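PDB 4AW7: GH86A beta-porphyranase from Bacteroides plebeius, which hydrolyses the sulfated red-algal polysaccharide porphyran at linkages between beta-D-galactopyranose and alpha-L-galactopyranose-6-sulfate, releasing mostly a disaccharide. Local coordinates for residues Thr28-Ser33 with Arg372-Ser377; Arg473-Ser478 with Ile582-Lys587; Leu491-Thr496 with Gly576-Met581; Ile498-Gly503 with Phe555-Leu560. One frame throughout, in Å; residues are numbered along the deposited sequence.

Interaction 1: residues Thr28-Ser33 with Arg372-Ser377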
loop_
_atom_site.group_PDB
_atom_site.type_symbol
_atom_site.label_atom_id
_atom_site.label_comp_id
_atom_site.label_asym_id
_atom_site.label_seq_id
_atom_site.Cartn_x
_atom_site.Cartn_y
_atom_site.Cartn_z
ATOM N N THR A 28 21.425 8.718 -13.660
ATOM C CA THR A 28 20.152 9.405 -13.919
ATOM C C THR A 28 19.316 9.345 -12.660
ATOM O O THR A 28 18.965 8.257 -12.208
ATOM C CB THR A 28 19.427 8.765 -15.104
ATOM O OG1 THR A 28 20.238 8.927 -16.276
ATOM C CG2 THR A 28 18.072 9.419 -15.359
ATOM N N ARG A 29 19.022 10.507 -12.096
ATOM C CA ARG A 29 18.158 10.590 -10.942
ATOM C C ARG A 29 16.703 10.394 -11.387
ATOM O O ARG A 29 16.306 10.973 -12.390
ATOM C CB ARG A 29 18.354 11.936 -10.256
ATOM C CG ARG A 29 17.467 12.159 -9.053
ATOM C CD ARG A 29 17.935 13.271 -8.186
ATOM N NE ARG A 29 18.156 14.529 -8.927
ATOM C CZ ARG A 29 18.205 15.729 -8.363
ATOM N NH1 ARG A 29 18.022 15.877 -7.048
ATOM N NH2 ARG A 29 18.347 16.789 -9.154
ATOM N N ARG A 30 15.907 9.660 -10.637
ATOM C CA ARG A 30 14.516 9.410 -10.983
ATOM C C ARG A 30 13.602 10.049 -9.949
ATOM O O ARG A 30 13.856 9.988 -8.733
ATOM C CB ARG A 30 14.258 7.904 -11.141
ATOM C CG ARG A 30 12.810 7.537 -11.480
ATOM C CD ARG A 30 12.731 6.166 -12.133
ATOM N NE ARG A 30 11.351 5.765 -12.386
ATOM C CZ ARG A 30 10.582 5.102 -11.534
ATOM N NH1 ARG A 30 11.033 4.721 -10.330
ATOM N NH2 ARG A 30 9.329 4.837 -11.895
ATOM N N PHE A 31 12.528 10.677 -10.442
ATOM C CA PHE A 31 11.508 11.283 -9.616
ATOM C C PHE A 31 10.180 10.630 -9.874
ATOM O O PHE A 31 9.845 10.289 -11.022
ATOM C CB PHE A 31 11.334 12.785 -9.963
ATOM C CG PHE A 31 12.464 13.665 -9.503
ATOM C CD1 PHE A 31 13.622 13.751 -10.223
ATOM C CD2 PHE A 31 12.347 14.398 -8.338
ATOM C CE1 PHE A 31 14.655 14.588 -9.753
ATOM C CE2 PHE A 31 13.368 15.227 -7.896
ATOM C CZ PHE A 31 14.511 15.316 -8.642
ATOM N N LEU A 32 9.401 10.468 -8.810
ATOM C CA LEU A 32 7.967 10.213 -8.886
ATOM C C LEU A 32 7.336 11.550 -8.684
ATOM O O LEU A 32 7.300 12.079 -7.573
ATOM C CB LEU A 32 7.533 9.195 -7.809
ATOM C CG LEU A 32 8.292 7.876 -7.778
ATOM C CD1 LEU A 32 7.733 6.967 -6.704
ATOM C CD2 LEU A 32 8.363 7.173 -9.102
ATOM N N SER A 33 6.898 12.160 -9.782
ATOM C CA SER A 33 6.456 13.570 -9.804
ATOM C C SER A 33 7.458 14.439 -9.065
ATOM O O SER A 33 8.569 14.596 -9.545
ATOM C CB SER A 33 5.038 13.727 -9.324
ATOM O OG SER A 33 4.231 12.872 -9.997
ATOM N N ARG A 372 16.093 7.992 -5.681
ATOM C CA ARG A 372 15.844 7.032 -6.724
ATOM C C ARG A 372 16.749 7.315 -7.911
ATOM O O ARG A 372 16.979 8.475 -8.262
ATOM C CB ARG A 372 14.383 7.117 -7.172
ATOM C CG ARG A 372 13.413 6.539 -6.198
ATOM C CD ARG A 372 12.000 6.972 -6.525
ATOM N NE ARG A 372 11.002 6.268 -5.705
ATOM C CZ ARG A 372 10.705 6.571 -4.448
ATOM N NH1 ARG A 372 11.245 7.604 -3.804
ATOM N NH2 ARG A 372 9.839 5.815 -3.794
ATOM N N VAL A 373 17.212 6.236 -8.536
ATOM C CA VAL A 373 17.903 6.328 -9.820
ATOM C C VAL A 373 17.167 5.506 -10.852
ATOM O O VAL A 373 16.316 4.677 -10.514
ATOM C CB VAL A 373 19.397 5.945 -9.748
ATOM C CG1 VAL A 373 20.108 6.919 -8.753
ATOM C CG2 VAL A 373 19.576 4.481 -9.348
ATOM N N ASP A 374 17.470 5.733 -12.130
ATOM C CA ASP A 374 16.671 5.072 -13.142
ATOM C C ASP A 374 16.895 3.575 -13.139
ATOM O O ASP A 374 18.028 3.114 -13.042
ATOM C CB ASP A 374 16.883 5.678 -14.526
ATOM C CG ASP A 374 15.766 5.345 -15.466
ATOM O OD1 ASP A 374 14.632 5.166 -15.009
ATOM O OD2 ASP A 374 16.000 5.221 -16.662
ATOM N N ILE A 375 15.821 2.824 -13.288
ATOM C CA ILE A 375 15.906 1.372 -13.340
ATOM C C ILE A 375 14.714 0.900 -14.118
ATOM O O ILE A 375 13.661 1.490 -14.006
ATOM C CB ILE A 375 16.105 0.677 -11.868
ATOM C CG1 ILE A 375 16.383 -0.829 -12.023
ATOM C CG2 ILE A 375 14.992 0.998 -10.890
ATOM C CD1 ILE A 375 16.907 -1.528 -10.735
ATOM N N THR A 376 14.906 -0.129 -14.938
ATOM C CA THR A 376 13.839 -0.796 -15.709
ATOM C C THR A 376 13.977 -2.298 -15.575
ATOM O O THR A 376 15.051 -2.816 -15.235
ATOM C CB THR A 376 13.927 -0.469 -17.176
ATOM O OG1 THR A 376 15.191 -0.884 -17.702
ATOM C CG2 THR A 376 13.695 1.011 -17.392
ATOM N N SER A 377 12.882 -3.015 -15.832
ATOM C CA SER A 377 12.823 -4.458 -15.832
ATOM C C SER A 377 11.954 -4.871 -16.998
ATOM O O SER A 377 10.829 -4.388 -17.145
ATOM C CB SER A 377 12.215 -4.952 -14.528
ATOM O OG SER A 377 12.093 -6.329 -14.550
HETATM O O HOH W 1 13.752 4.601 -9.360
#

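Interaction 2: residues Arg473-Ser478 with Ile582-Lys587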
loop_
_atom_site.group_PDB
_atom_site.type_symbol
_atom_site.label_atom_id
_atom_site.label_comp_id
_atom_site.label_asym_id
_atom_site.label_seq_id
_atom_site.Cartn_x
_atom_site.Cartn_y
_atom_site.Cartn_z
ATOM N N ARG A 473 8.718 10.554 -13.558
ATOM C CA ARG A 473 7.528 9.743 -13.786
ATOM C C ARG A 473 6.275 10.524 -13.412
ATOM O O ARG A 473 6.128 10.958 -12.272
ATOM C CB ARG A 473 7.570 8.440 -12.977
ATOM C CG ARG A 473 6.452 7.455 -13.305
ATOM C CD ARG A 473 5.142 7.689 -12.625
ATOM N NE ARG A 473 5.097 7.282 -11.222
ATOM C CZ ARG A 473 4.691 8.036 -10.214
ATOM N NH1 ARG A 473 4.552 9.333 -10.320
ATOM N NH2 ARG A 473 4.428 7.469 -9.048
ATOM N N ASN A 474 5.397 10.744 -14.380
ATOM C CA ASN A 474 4.089 11.331 -14.127
ATOM C C ASN A 474 3.016 10.357 -14.571
ATOM O O ASN A 474 3.192 9.595 -15.517
ATOM C CB ASN A 474 3.934 12.688 -14.799
ATOM C CG ASN A 474 4.559 13.797 -13.964
ATOM O OD1 ASN A 474 5.580 14.374 -14.364
ATOM N ND2 ASN A 474 3.979 14.072 -12.813
ATOM N N LYS A 475 1.876 10.405 -13.882
ATOM C CA LYS A 475 0.701 9.637 -14.230
ATOM C C LYS A 475 -0.387 10.586 -14.684
ATOM O O LYS A 475 -0.585 11.650 -14.087
ATOM C CB LYS A 475 0.194 8.842 -13.006
ATOM C CG LYS A 475 1.148 7.738 -12.601
ATOM C CD LYS A 475 0.639 6.975 -11.380
ATOM C CE LYS A 475 1.568 5.890 -10.991
ATOM N NZ LYS A 475 0.997 5.075 -9.916
ATOM N N TYR A 476 -1.106 10.160 -15.716
ATOM C CA TYR A 476 -2.186 10.945 -16.303
ATOM C C TYR A 476 -3.442 10.080 -16.304
ATOM O O TYR A 476 -3.394 8.909 -16.658
ATOM C CB TYR A 476 -1.837 11.402 -17.705
ATOM C CG TYR A 476 -0.605 12.243 -17.743
ATOM C CD1 TYR A 476 -0.670 13.595 -17.495
ATOM C CD2 TYR A 476 0.628 11.695 -18.022
ATOM C CE1 TYR A 476 0.447 14.398 -17.554
ATOM C CE2 TYR A 476 1.782 12.496 -18.028
ATOM C CZ TYR A 476 1.680 13.845 -17.824
ATOM O OH TYR A 476 2.779 14.678 -17.881
ATOM N N TYR A 477 -4.527 10.686 -15.842
ATOM C CA TYR A 477 -5.782 10.010 -15.578
ATOM C C TYR A 477 -6.827 10.456 -16.600
ATOM O O TYR A 477 -6.845 11.558 -17.056
ATOM C CB TYR A 477 -6.230 10.300 -14.156
ATOM C CG TYR A 477 -5.229 9.843 -13.108
ATOM C CD1 TYR A 477 -4.163 10.647 -12.729
ATOM C CD2 TYR A 477 -5.327 8.605 -12.518
ATOM C CE1 TYR A 477 -3.238 10.237 -11.790
ATOM C CE2 TYR A 477 -4.379 8.173 -11.588
ATOM C CZ TYR A 477 -3.357 9.002 -11.230
ATOM O OH TYR A 477 -2.404 8.613 -10.321
ATOM N N SER A 478 -7.739 9.555 -16.893
ATOM C CA SER A 478 -8.795 9.842 -17.866
ATOM C C SER A 478 -10.061 10.327 -17.201
ATOM O O SER A 478 -10.366 9.921 -16.089
ATOM C CB SER A 478 -9.053 8.588 -18.665
ATOM O OG SER A 478 -10.016 8.807 -19.720
ATOM N N ILE A 582 -4.822 4.537 -17.114
ATOM C CA ILE A 582 -3.877 5.549 -16.626
ATOM C C ILE A 582 -2.644 5.488 -17.522
ATOM O O ILE A 582 -2.121 4.407 -17.784
ATOM C CB ILE A 582 -3.484 5.270 -15.158
ATOM C CG1 ILE A 582 -4.717 5.380 -14.257
ATOM C CG2 ILE A 582 -2.373 6.237 -14.672
ATOM C CD1 ILE A 582 -4.551 4.807 -12.858
ATOM N N LEU A 583 -2.173 6.653 -17.999
ATOM C CA LEU A 583 -0.925 6.687 -18.753
ATOM C C LEU A 583 0.224 7.044 -17.808
ATOM O O LEU A 583 0.135 8.002 -17.052
ATOM C CB LEU A 583 -0.963 7.703 -19.905
ATOM C CG LEU A 583 -1.817 7.310 -21.096
ATOM C CD1 LEU A 583 -1.903 8.447 -22.083
ATOM C CD2 LEU A 583 -1.244 6.068 -21.760
ATOM N N GLN A 584 1.303 6.275 -17.884
ATOM C CA GLN A 584 2.522 6.562 -17.121
ATOM C C GLN A 584 3.582 7.023 -18.121
ATOM O O GLN A 584 3.803 6.355 -19.125
ATOM C CB GLN A 584 3.020 5.347 -16.363
ATOM C CG GLN A 584 4.418 5.610 -15.843
ATOM C CD GLN A 584 4.938 4.549 -14.937
ATOM O OE1 GLN A 584 4.430 4.397 -13.835
ATOM N NE2 GLN A 584 6.030 3.834 -15.365
ATOM N N VAL A 585 4.174 8.162 -17.842
ATOM C CA VAL A 585 5.212 8.743 -18.705
ATOM C C VAL A 585 6.460 8.991 -17.848
ATOM O O VAL A 585 6.368 9.612 -16.797
ATOM C CB VAL A 585 4.748 10.044 -19.357
ATOM C CG1 VAL A 585 5.807 10.574 -20.300
ATOM C CG2 VAL A 585 3.419 9.859 -20.105
ATOM N N GLU A 586 7.583 8.459 -18.298
ATOM C CA GLU A 586 8.842 8.715 -17.645
ATOM C C GLU A 586 9.700 9.515 -18.616
ATOM O O GLU A 586 10.201 9.003 -19.615
ATOM C CB GLU A 586 9.446 7.406 -17.270
ATOM C CG GLU A 586 8.638 6.664 -16.224
ATOM C CD GLU A 586 9.296 5.353 -15.909
ATOM O OE1 GLU A 586 9.297 4.459 -16.778
ATOM O OE2 GLU A 586 9.894 5.237 -14.830
ATOM N N LYS A 587 9.816 10.813 -18.328
ATOM C CA LYS A 587 10.354 11.766 -19.286
ATOM C C LYS A 587 11.677 12.341 -18.794
ATOM O O LYS A 587 11.763 12.843 -17.661
ATOM C CB LYS A 587 9.345 12.927 -19.401
ATOM C CG LYS A 587 9.838 13.981 -20.310
ATOM C CD LYS A 587 8.782 15.103 -20.483
ATOM C CE LYS A 587 9.470 16.301 -21.056
ATOM N NZ LYS A 587 8.513 17.379 -21.355
HETATM O O HOH W 2 5.163 4.423 -10.983
#

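Interaction 3: residues Leu491-Thr496 with Gly576-Met581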
loop_
_atom_site.group_PDB
_atom_site.type_symbol
_atom_site.label_atom_id
_atom_site.label_comp_id
_atom_site.label_asym_id
_atom_site.label_seq_id
_atom_site.Cartn_x
_atom_site.Cartn_y
_atom_site.Cartn_z
ATOM N N LEU A 491 -13.662 1.281 -27.061
ATOM C CA LEU A 491 -13.779 2.179 -25.939
ATOM C C LEU A 491 -12.694 3.243 -26.030
ATOM O O LEU A 491 -11.512 2.907 -26.214
ATOM C CB LEU A 491 -13.632 1.403 -24.623
ATOM C CG LEU A 491 -14.792 0.458 -24.296
ATOM C CD1 LEU A 491 -14.502 -0.333 -23.033
ATOM C CD2 LEU A 491 -16.084 1.251 -24.038
ATOM N N SER A 492 -13.106 4.484 -25.863
ATOM C CA SER A 492 -12.216 5.626 -26.011
ATOM C C SER A 492 -11.906 6.265 -24.659
ATOM O O SER A 492 -12.815 6.598 -23.895
ATOM C CB SER A 492 -12.898 6.644 -26.909
ATOM O OG SER A 492 -12.244 7.895 -26.893
ATOM N N PHE A 493 -10.617 6.450 -24.381
ATOM C CA PHE A 493 -10.154 7.071 -23.136
ATOM C C PHE A 493 -9.328 8.303 -23.440
ATOM O O PHE A 493 -8.175 8.154 -23.920
ATOM C CB PHE A 493 -9.362 6.051 -22.291
ATOM C CG PHE A 493 -10.230 4.925 -21.784
ATOM C CD1 PHE A 493 -10.433 3.801 -22.558
ATOM C CD2 PHE A 493 -10.872 5.021 -20.562
ATOM C CE1 PHE A 493 -11.255 2.762 -22.125
ATOM C CE2 PHE A 493 -11.682 4.014 -20.122
ATOM C CZ PHE A 493 -11.883 2.879 -20.901
ATOM N N PRO A 494 -9.879 9.485 -23.134
ATOM C CA PRO A 494 -9.126 10.714 -23.391
ATOM C C PRO A 494 -8.258 11.089 -22.212
ATOM O O PRO A 494 -8.616 10.826 -21.047
ATOM C CB PRO A 494 -10.231 11.762 -23.598
ATOM C CG PRO A 494 -11.377 11.257 -22.810
ATOM C CD PRO A 494 -11.291 9.771 -22.786
ATOM N N PHE A 495 -7.125 11.707 -22.526
ATOM C CA PHE A 495 -6.174 12.224 -21.526
ATOM C C PHE A 495 -5.802 13.646 -21.908
ATOM O O PHE A 495 -5.813 13.978 -23.105
ATOM C CB PHE A 495 -4.917 11.362 -21.492
ATOM C CG PHE A 495 -5.168 9.962 -21.063
ATOM C CD1 PHE A 495 -5.586 9.015 -21.974
ATOM C CD2 PHE A 495 -5.014 9.597 -19.735
ATOM C CE1 PHE A 495 -5.845 7.734 -21.596
ATOM C CE2 PHE A 495 -5.283 8.272 -19.352
ATOM C CZ PHE A 495 -5.690 7.361 -20.272
ATOM N N THR A 496 -5.483 14.484 -20.931
ATOM C CA THR A 496 -5.121 15.872 -21.156
ATOM C C THR A 496 -3.858 16.248 -20.387
ATOM O O THR A 496 -3.510 15.617 -19.388
ATOM C CB THR A 496 -6.285 16.806 -20.751
ATOM O OG1 THR A 496 -6.550 16.698 -19.346
ATOM C CG2 THR A 496 -7.566 16.494 -21.552
ATOM N N GLY A 576 -17.740 -7.848 -18.517
ATOM C CA GLY A 576 -16.747 -7.206 -17.652
ATOM C C GLY A 576 -16.634 -5.723 -17.940
ATOM O O GLY A 576 -17.436 -5.123 -18.656
ATOM N N HIS A 577 -15.649 -5.104 -17.293
ATOM C CA HIS A 577 -15.434 -3.675 -17.382
ATOM C C HIS A 577 -13.967 -3.359 -17.494
ATOM O O HIS A 577 -13.113 -4.076 -16.958
ATOM C CB HIS A 577 -15.937 -2.957 -16.132
ATOM C CG HIS A 577 -17.422 -2.914 -15.981
ATOM N ND1 HIS A 577 -18.153 -3.982 -15.528
ATOM C CD2 HIS A 577 -18.285 -1.878 -16.118
ATOM C CE1 HIS A 577 -19.438 -3.635 -15.500
ATOM N NE2 HIS A 577 -19.541 -2.356 -15.827
ATOM N N VAL A 578 -13.716 -2.239 -18.156
ATOM C CA VAL A 578 -12.422 -1.556 -17.996
ATOM C C VAL A 578 -12.614 -0.641 -16.781
ATOM O O VAL A 578 -13.387 0.303 -16.803
ATOM C CB VAL A 578 -12.041 -0.733 -19.225
ATOM C CG1 VAL A 578 -10.702 -0.037 -18.976
ATOM C CG2 VAL A 578 -11.970 -1.606 -20.469
ATOM N N SER A 579 -11.915 -0.935 -15.679
ATOM C CA SER A 579 -12.100 -0.159 -14.440
ATOM C C SER A 579 -11.365 1.180 -14.462
ATOM O O SER A 579 -11.925 2.189 -14.082
ATOM C CB SER A 579 -11.711 -1.004 -13.229
ATOM O OG SER A 579 -10.384 -1.482 -13.368
ATOM N N SER A 580 -10.122 1.155 -14.955
ATOM C CA SER A 580 -9.345 2.405 -15.040
ATOM C C SER A 580 -8.320 2.281 -16.153
ATOM O O SER A 580 -7.827 1.190 -16.484
ATOM C CB SER A 580 -8.667 2.753 -13.704
ATOM O OG SER A 580 -7.761 1.754 -13.262
ATOM N N MET A 581 -7.983 3.461 -16.685
ATOM C CA MET A 581 -6.959 3.634 -17.725
ATOM C C MET A 581 -6.114 4.816 -17.314
ATOM O O MET A 581 -6.601 5.921 -17.189
ATOM C CB MET A 581 -7.624 3.880 -19.086
ATOM C CG MET A 581 -8.424 2.688 -19.604
ATOM S SD MET A 581 -7.406 1.411 -20.338
ATOM C CE MET A 581 -7.213 2.099 -21.990
#

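Interaction 4: residues Ile498-Gly503 with Phe555-Leu560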
loop_
_atom_site.group_PDB
_atom_site.type_symbol
_atom_site.label_atom_id
_atom_site.label_comp_id
_atom_site.label_asym_id
_atom_site.label_seq_id
_atom_site.Cartn_x
_atom_site.Cartn_y
_atom_site.Cartn_z
ATOM N N ILE A 498 -0.659 16.170 -21.063
ATOM C CA ILE A 498 0.525 15.325 -21.089
ATOM C C ILE A 498 1.753 16.084 -21.539
ATOM O O ILE A 498 1.749 16.758 -22.561
ATOM C CB ILE A 498 0.296 14.068 -21.964
ATOM C CG1 ILE A 498 -0.867 13.217 -21.306
ATOM C CG2 ILE A 498 1.637 13.308 -22.197
ATOM C CD1 ILE A 498 -0.985 11.816 -21.715
ATOM N N GLU A 499 2.806 16.027 -20.743
ATOM C CA GLU A 499 4.133 16.451 -21.191
ATOM C C GLU A 499 4.853 15.313 -21.796
ATOM O O GLU A 499 5.362 14.430 -21.099
ATOM C CB GLU A 499 5.003 16.968 -20.069
ATOM C CG GLU A 499 4.686 18.326 -19.660
ATOM C CD GLU A 499 5.855 18.975 -18.942
ATOM O OE1 GLU A 499 7.036 18.792 -19.335
ATOM O OE2 GLU A 499 5.553 19.701 -17.986
ATOM N N SER A 500 4.899 15.271 -23.115
ATOM C CA SER A 500 5.627 14.233 -23.820
ATOM C C SER A 500 7.094 14.610 -23.936
ATOM O O SER A 500 7.491 15.690 -23.557
ATOM C CB SER A 500 4.977 13.863 -25.122
ATOM O OG SER A 500 5.640 12.756 -25.685
ATOM N N GLY A 501 7.903 13.691 -24.441
ATOM C CA GLY A 501 9.328 13.941 -24.581
ATOM C C GLY A 501 10.038 12.665 -24.892
ATOM O O GLY A 501 9.524 11.787 -25.618
ATOM N N SER A 502 11.259 12.548 -24.369
ATOM C CA SER A 502 12.040 11.342 -24.534
ATOM C C SER A 502 12.046 10.570 -23.224
ATOM O O SER A 502 11.966 11.191 -22.160
ATOM C CB SER A 502 13.447 11.688 -24.935
ATOM O OG SER A 502 13.429 12.350 -26.179
ATOM N N GLY A 503 12.149 9.249 -23.317
ATOM C CA GLY A 503 12.061 8.390 -22.136
ATOM C C GLY A 503 11.245 7.156 -22.443
ATOM O O GLY A 503 11.480 6.474 -23.442
ATOM N N PHE A 555 4.879 1.184 -24.367
ATOM C CA PHE A 555 4.916 1.564 -25.768
ATOM C C PHE A 555 5.895 2.720 -25.936
ATOM O O PHE A 555 6.332 3.333 -24.971
ATOM C CB PHE A 555 3.504 1.903 -26.281
ATOM C CG PHE A 555 2.859 3.063 -25.581
ATOM C CD1 PHE A 555 3.121 4.367 -25.956
ATOM C CD2 PHE A 555 2.001 2.863 -24.492
ATOM C CE1 PHE A 555 2.556 5.422 -25.301
ATOM C CE2 PHE A 555 1.430 3.918 -23.852
ATOM C CZ PHE A 555 1.703 5.208 -24.233
ATOM N N ASP A 556 6.213 3.035 -27.178
ATOM C CA ASP A 556 7.175 4.098 -27.463
ATOM C C ASP A 556 6.596 5.462 -27.074
ATOM O O ASP A 556 5.547 5.894 -27.562
ATOM C CB ASP A 556 7.538 4.061 -28.954
ATOM C CG ASP A 556 8.794 4.829 -29.286
ATOM O OD1 ASP A 556 9.077 5.832 -28.637
ATOM O OD2 ASP A 556 9.481 4.397 -30.262
ATOM N N ILE A 557 7.301 6.165 -26.195
ATOM C CA ILE A 557 6.882 7.506 -25.762
ATOM C C ILE A 557 6.659 8.455 -26.904
ATOM O O ILE A 557 5.888 9.393 -26.816
ATOM C CB ILE A 557 7.921 8.114 -24.778
ATOM C CG1 ILE A 557 7.342 9.333 -24.054
ATOM C CG2 ILE A 557 9.269 8.425 -25.488
ATOM C CD1 ILE A 557 8.308 9.892 -22.951
ATOM N N GLN A 558 7.357 8.200 -28.016
ATOM C CA GLN A 558 7.273 9.031 -29.176
ATOM C C GLN A 558 5.876 9.035 -29.816
ATOM O O GLN A 558 5.523 9.948 -30.564
ATOM C CB GLN A 558 8.426 8.683 -30.168
ATOM C CG GLN A 558 9.908 8.770 -29.554
ATOM C CD GLN A 558 10.253 10.152 -29.024
ATOM O OE1 GLN A 558 9.665 11.142 -29.440
ATOM N NE2 GLN A 558 11.237 10.232 -28.074
ATOM N N LEU A 559 5.024 8.067 -29.459
ATOM C CA LEU A 559 3.621 8.077 -29.882
ATOM C C LEU A 559 2.772 9.117 -29.180
ATOM O O LEU A 559 1.680 9.444 -29.619
ATOM C CB LEU A 559 2.968 6.700 -29.685
ATOM C CG LEU A 559 3.549 5.566 -30.530
ATOM C CD1 LEU A 559 2.907 4.221 -30.147
ATOM C CD2 LEU A 559 3.377 5.842 -32.025
ATOM N N LEU A 560 3.242 9.619 -28.036
ATOM C CA LEU A 560 2.503 10.610 -27.292
ATOM C C LEU A 560 2.782 12.010 -27.830
ATOM O O LEU A 560 3.905 12.343 -28.206
ATOM C CB LEU A 560 2.863 10.579 -25.798
ATOM C CG LEU A 560 2.488 9.300 -25.087
ATOM C CD1 LEU A 560 2.996 9.330 -23.654
ATOM C CD2 LEU A 560 0.978 9.053 -25.134
HETATM O O HOH W 3 9.100 13.407 -28.169
HETATM O O HOH W 4 12.656 8.389 -26.139
HETATM O O HOH W 5 9.921 4.986 -25.229
#

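Interaction 1: residues Thr28-Ser33 with Arg372-Ser377
R29 and V373 form an isolated antiparallel non-hydrogen-bonded pair where strands 29-32 and 372-377 cross at 96°, flanked by backbone bonds from D374 N to T28 O (2.9 Å) and from R30 N to R372 O (2.9 Å). The second is straight yet reaches R372 O from above the carbonyl plane, consistent with the steep crossing. T28 and D374 run side by side, with T28 CG2 4.0 Å from D374 CB, while their polar ends turn to D25 and R504. R30 CG stands anti to the backbone N (chi1 179°), and the chain stays extended to NE, carrying the guanidinium past D374. R30 CD passes 3.6 Å from D374 OD1, but no salt bridge forms; the charge of R30 is met by E586 and E306. A water in the guanidinium plane accepts from R30 NH1 and donates to V373 O. The extended chain of R372 passes L32, whose CD1 sits over one guanidinium face, 3.5 Å from R372 NE, and its length lets NH2 bind M305 O and Q308 and NH1 bind S36 O. The arrangement is a near-orthogonal crossing of the edge strand 29-32 over 372-377, an inner strand of another sheet.

Interaction 2: residues Arg473-Ser478 with Ile582-Lys587
R473 and Q584 cross at about a right angle, the methylenes of R473 meeting the CG and amide of Q584: R473 CG is 3.7 Å from Q584 CG and R473 CD 3.6 Å from Q584 OE1. The arginine bends at chi2 (-83°) and chi3, folding its chain across the glutamine; a water in the guanidinium plane bridges R473 NE and Q584 OE1, accepting from the former. With an alanine at Q584, R473 CG and CD would probably lose their cover and the arginine chain gain freedom to turn. K475 CE lies over one guanidinium face, and E306 O and D309 hold the far end of R473. On that same face of the sheet Y477 lies alongside I582, Y477 CE2 3.6 Å from I582 CD1, and its hydroxyl reaches E255. On the other face the ring edge of Y476 packs on the branched V585, CE2 to CG2 3.7 Å, while its hydroxyl reaches E499 N. Positioning both faces, N474 and V585 exchange two backbone bonds, N474 N to V585 O being 2.8 Å, and Y476 and L583 exchange two more. This is an antiparallel pair within a mixed five-stranded sheet, with 577-589 at its centre.

Interaction 3: residues Leu491-Thr496 with Gly576-Met581
F493 presents the face of its ring to M581, whose CG stands 3.4 Å from the ring centroid and 6° off the normal, a CH-pi contact over the centre. The methionine is folded to do this: bends at chi2 (-79°) and chi3 curl the chain over the ring, so that M581 SD also lies above the face, 4.5 Å from the centroid, in a Met-aromatic contact, and M581 CE comes 3.7 Å from F493 CD1. A flexible, unbranched thioether can lie along the flat ring. V578 divides its two methyls between neighbours. Its CG1, anti to the backbone N, reaches F493 CZ at 3.7 Å, while CG2 meets L491 CD1 tip to tip at 3.8 Å. F495 has the same torsions as F493 but, two residues on, brings its ring edge to the M581 backbone, with F495 CE2 3.5 Å from M581 O. The classic bulge at S579 and S580 falls between V578 and M581, both of which point toward 491-496. No hydrogen bond joins the segments, whose axes lie 9.1 Å apart at 26°. Aligned strands held by interleaved apolar side chains are the mark of face-to-face sheet packing in a beta-sandwich.

Interaction 4: residues Ile498-Gly503 with Phe555-Leu560
S500 OG is set anti to the backbone N (chi1 -174°), which brings it to L560 O, and I557 CG1, also anti (chi1 -166°), extends the isoleucine toward G501. The serine hydroxyl donates to L560 O at 3.1 Å from well above the carbonyl plane, and it lies 3.5 Å from L560 CB. I557 spreads its branches over backbone: CG2 is 3.4 Å from G501 O and CD1 is 3.8 Å from S502 C. Glycine suits position G503, since at its backbone angles a side chain would jam against the preceding carbonyl oxygen. Were I557 replaced by an alanine, a gap is likely to open beside the G501 and G503 carbonyls and the packing against V585 and A505 to weaken. Around I557, water spans the polar rim. One water donates to G501 O and Q558 OE1, another accepts from G503 N and Q558 NE2, and a third donates to G503 O while accepting from I557 N. The bend of Q558 at chi2 (-59°) turns its amide to these waters, and an Asx turn from D556 OD1 to Q558 N steadies the start of the short 3-10 segment. Chemically, then, the loops meet through a branched side chain set against backbone carbonyls, a direct serine hydroxyl bond and a hydrated margin.

How the interactions relate
Interaction 2 is the hub that the other three each touch. Interaction 1 passes into it through the backbone: F31 O lies 2.8 Å from R473 N, and S33 N 2.9 Å from R473 O, both probable hydrogen bonds. Interactions 2 and 3 share strand 577-589, and S478 OG reaches P494 O at 2.8 Å. Interaction 4, whose centre is about 10 Å from that of interaction 2, is tied to it by a salt bridge between K587 NZ and E499 OE1 (2.9 Å). Interactions 3 and 4 are nested in the chain loop that interaction 2 closes. All four lie in the beta-strand region away from the substrate-binding residues and from E146 and E272, the inferred proton donor and nucleophile.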